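Local coordinates for protein N-acetylgalactosaminyltransferase 7 (Homo sapiens, PDB 6IWR) that belongs to the polypeptide GalNAc-transferase family, joining a GT-A type glycosyltransferase domain to a ricin-type beta-trefoil lectin domain, at residues Y291-W296 / P309-L314. Sequence-based numbering, arbitrary orientation.
Sequences YARGAW and PQEKRL
Arg293 and Glu311 make the whole of this contact, meeting through the Arg293 guanidinium and the outer part of Glu311, from CG to the carboxylate, while the backbones stay well apart. Glu311 CG lies over one face of the guanidinium, 4.1 Å from Arg293 CZ. The bend at chi2 (-64°) carries the carboxylate to a position offset past NH1 and above the guanidinium plane, the two planes only 12° apart. The closest approach is 3.6 Å, between Arg293 NH1 and Glu311 OE2. This oxygen stands off the plane, with none of the N-H bonds aimed its way, so the salt bridge is purely electrostatic. The guanidinium nitrogens bond to other groups: NE and NH1 donate hydrogen bonds to the backbone oxygens of Arg323 and Ile457, and NH2 forms a salt bridge with Asp460. Glu311 OE2 is held in turn by the hydroxyl of Tyr459 and by Arg323, so the buried pair belongs to a wider polar network in which the two arginine charges are probably balanced by Glu311 and Asp460. Within the GT-A type domain, strand 292-296 pairs with strand 302-306 as an antiparallel beta hairpin, and the short helix 309-313 follows after two residues; the ion pair thus ties the first hairpin strand to the helix beyond the second. Overlap between the segments is small, 80 Å² in all, and confined to this buried pair. By contrast, Pro309, Gln310 and the poorly ordered Arg313 of the helix are exposed, whereas Lys312, partly exposed, forms a salt bridge with Asp287.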
loop_
_atom_site.group_PDB
_atom_site.type_symbol
_atom_site.label_atom_id
_atom_site.label_comp_id
_atom_site.label_asym_id
_atom_site.label_seq_id
_atom_site.Cartn_x
_atom_site.Cartn_y
_atom_site.Cartn_z
ATOM N N TYR A 291 4.342 23.849 -17.760
ATOM C CA TYR A 291 4.805 23.093 -18.913
ATOM C C TYR A 291 5.937 22.164 -18.493
ATOM O O TYR A 291 6.909 22.590 -17.865
ATOM C CB TYR A 291 5.246 24.026 -20.041
ATOM C CG TYR A 291 4.126 24.917 -20.552
ATOM C CD1 TYR A 291 2.799 24.610 -20.301
ATOM C CD2 TYR A 291 4.404 26.074 -21.281
ATOM C CE1 TYR A 291 1.781 25.431 -20.755
ATOM C CE2 TYR A 291 3.391 26.903 -21.744
ATOM C CZ TYR A 291 2.082 26.575 -21.483
ATOM O OH TYR A 291 1.057 27.395 -21.918
ATOM N N ALA A 292 5.797 20.892 -18.836
ATOM C CA ALA A 292 6.825 19.896 -18.620
ATOM C C ALA A 292 7.165 19.269 -19.958
ATOM O O ALA A 292 6.370 19.284 -20.899
ATOM C CB ALA A 292 6.360 18.835 -17.618
ATOM N N ARG A 293 8.366 18.726 -20.057
ATOM C CA ARG A 293 8.666 17.870 -21.186
ATOM C C ARG A 293 8.847 16.447 -20.655
ATOM O O ARG A 293 9.069 16.239 -19.454
ATOM C CB ARG A 293 9.869 18.422 -21.996
ATOM C CG ARG A 293 11.064 18.780 -21.159
ATOM C CD ARG A 293 11.960 19.875 -21.724
ATOM N NE ARG A 293 12.216 19.749 -23.147
ATOM C CZ ARG A 293 13.365 19.367 -23.700
ATOM N NH1 ARG A 293 13.468 19.339 -25.024
ATOM N NH2 ARG A 293 14.402 19.021 -22.955
ATOM N N GLY A 294 8.654 15.464 -21.538
ATOM C CA GLY A 294 8.733 14.062 -21.147
ATOM C C GLY A 294 10.171 13.558 -21.137
ATOM O O GLY A 294 10.983 13.914 -21.999
ATOM N N ALA A 295 10.463 12.698 -20.168
ATOM C CA ALA A 295 11.818 12.248 -19.900
ATOM C C ALA A 295 11.745 10.837 -19.315
ATOM O O ALA A 295 10.702 10.176 -19.367
ATOM C CB ALA A 295 12.533 13.248 -18.978
ATOM N N TRP A 296 12.858 10.385 -18.740
ATOM C CA TRP A 296 12.976 9.048 -18.184
ATOM C C TRP A 296 14.217 9.024 -17.310
ATOM O O TRP A 296 15.111 9.852 -17.469
ATOM C CB TRP A 296 13.078 7.999 -19.294
ATOM C CG TRP A 296 14.236 8.270 -20.180
ATOM C CD1 TRP A 296 15.520 7.857 -19.990
ATOM C CD2 TRP A 296 14.237 9.050 -21.384
ATOM N NE1 TRP A 296 16.325 8.322 -21.000
ATOM C CE2 TRP A 296 15.567 9.058 -21.873
ATOM C CE3 TRP A 296 13.247 9.734 -22.096
ATOM C CZ2 TRP A 296 15.935 9.732 -23.040
ATOM C CZ3 TRP A 296 13.607 10.401 -23.258
ATOM C CH2 TRP A 296 14.945 10.391 -23.721
ATOM N N PRO A 309 14.737 26.801 -20.240
ATOM C CA PRO A 309 14.980 28.107 -20.879
ATOM C C PRO A 309 15.516 28.003 -22.301
ATOM O O PRO A 309 15.175 28.842 -23.144
ATOM C CB PRO A 309 15.984 28.784 -19.927
ATOM C CG PRO A 309 16.379 27.747 -18.918
ATOM C CD PRO A 309 15.296 26.734 -18.882
ATOM N N GLN A 310 16.342 26.998 -22.603
ATOM C CA GLN A 310 16.806 26.807 -23.979
ATOM C C GLN A 310 15.637 26.705 -24.950
ATOM O O GLN A 310 15.649 27.315 -26.027
ATOM C CB GLN A 310 17.675 25.545 -24.096
ATOM C CG GLN A 310 18.922 25.491 -23.219
ATOM C CD GLN A 310 18.626 25.067 -21.797
ATOM O OE1 GLN A 310 17.470 24.920 -21.400
ATOM N NE2 GLN A 310 19.680 24.877 -21.016
ATOM N N GLU A 311 14.622 25.917 -24.601
ATOM C CA GLU A 311 13.501 25.762 -25.519
ATOM C C GLU A 311 12.712 27.058 -25.653
ATOM O O GLU A 311 12.180 27.355 -26.730
ATOM C CB GLU A 311 12.598 24.617 -25.055
ATOM C CG GLU A 311 13.276 23.254 -25.099
ATOM C CD GLU A 311 13.643 22.826 -26.504
ATOM O OE1 GLU A 311 12.833 23.067 -27.430
ATOM O OE2 GLU A 311 14.734 22.239 -26.679
ATOM N N LYS A 312 12.631 27.847 -24.573
ATOM C CA LYS A 312 11.905 29.108 -24.648
ATOM C C LYS A 312 12.631 30.134 -25.518
ATOM O O LYS A 312 11.979 30.958 -26.172
ATOM C CB LYS A 312 11.663 29.651 -23.251
ATOM C CG LYS A 312 10.805 28.732 -22.402
ATOM C CD LYS A 312 10.717 29.216 -20.988
ATOM C CE LYS A 312 10.060 28.169 -20.130
ATOM N NZ LYS A 312 10.008 28.547 -18.703
ATOM N N ARG A 313 13.967 30.105 -25.570
ATOM C CA ARG A 313 14.625 31.041 -26.477
ATOM C C ARG A 313 14.316 30.718 -27.935
ATOM O O ARG A 313 14.428 31.594 -28.800
ATOM C CB ARG A 313 16.137 31.071 -26.270
ATOM C CG ARG A 313 16.823 31.951 -27.335
ATOM C CD ARG A 313 16.016 33.268 -27.532
ATOM N NE ARG A 313 16.428 34.074 -28.682
ATOM C CZ ARG A 313 15.655 34.971 -29.300
ATOM N NH1 ARG A 313 14.399 35.182 -28.901
ATOM N NH2 ARG A 313 16.132 35.653 -30.339
ATOM N N LEU A 314 13.935 29.472 -28.226
ATOM C CA LEU A 314 13.585 29.046 -29.578
ATOM C C LEU A 314 12.172 29.451 -29.963
ATOM O O LEU A 314 11.796 29.288 -31.125
ATOM C CB LEU A 314 13.723 27.525 -29.723
ATOM C CG LEU A 314 15.019 26.792 -29.338
ATOM C CD1 LEU A 314 14.991 25.352 -29.824
ATOM C CD2 LEU A 314 16.226 27.513 -29.899
#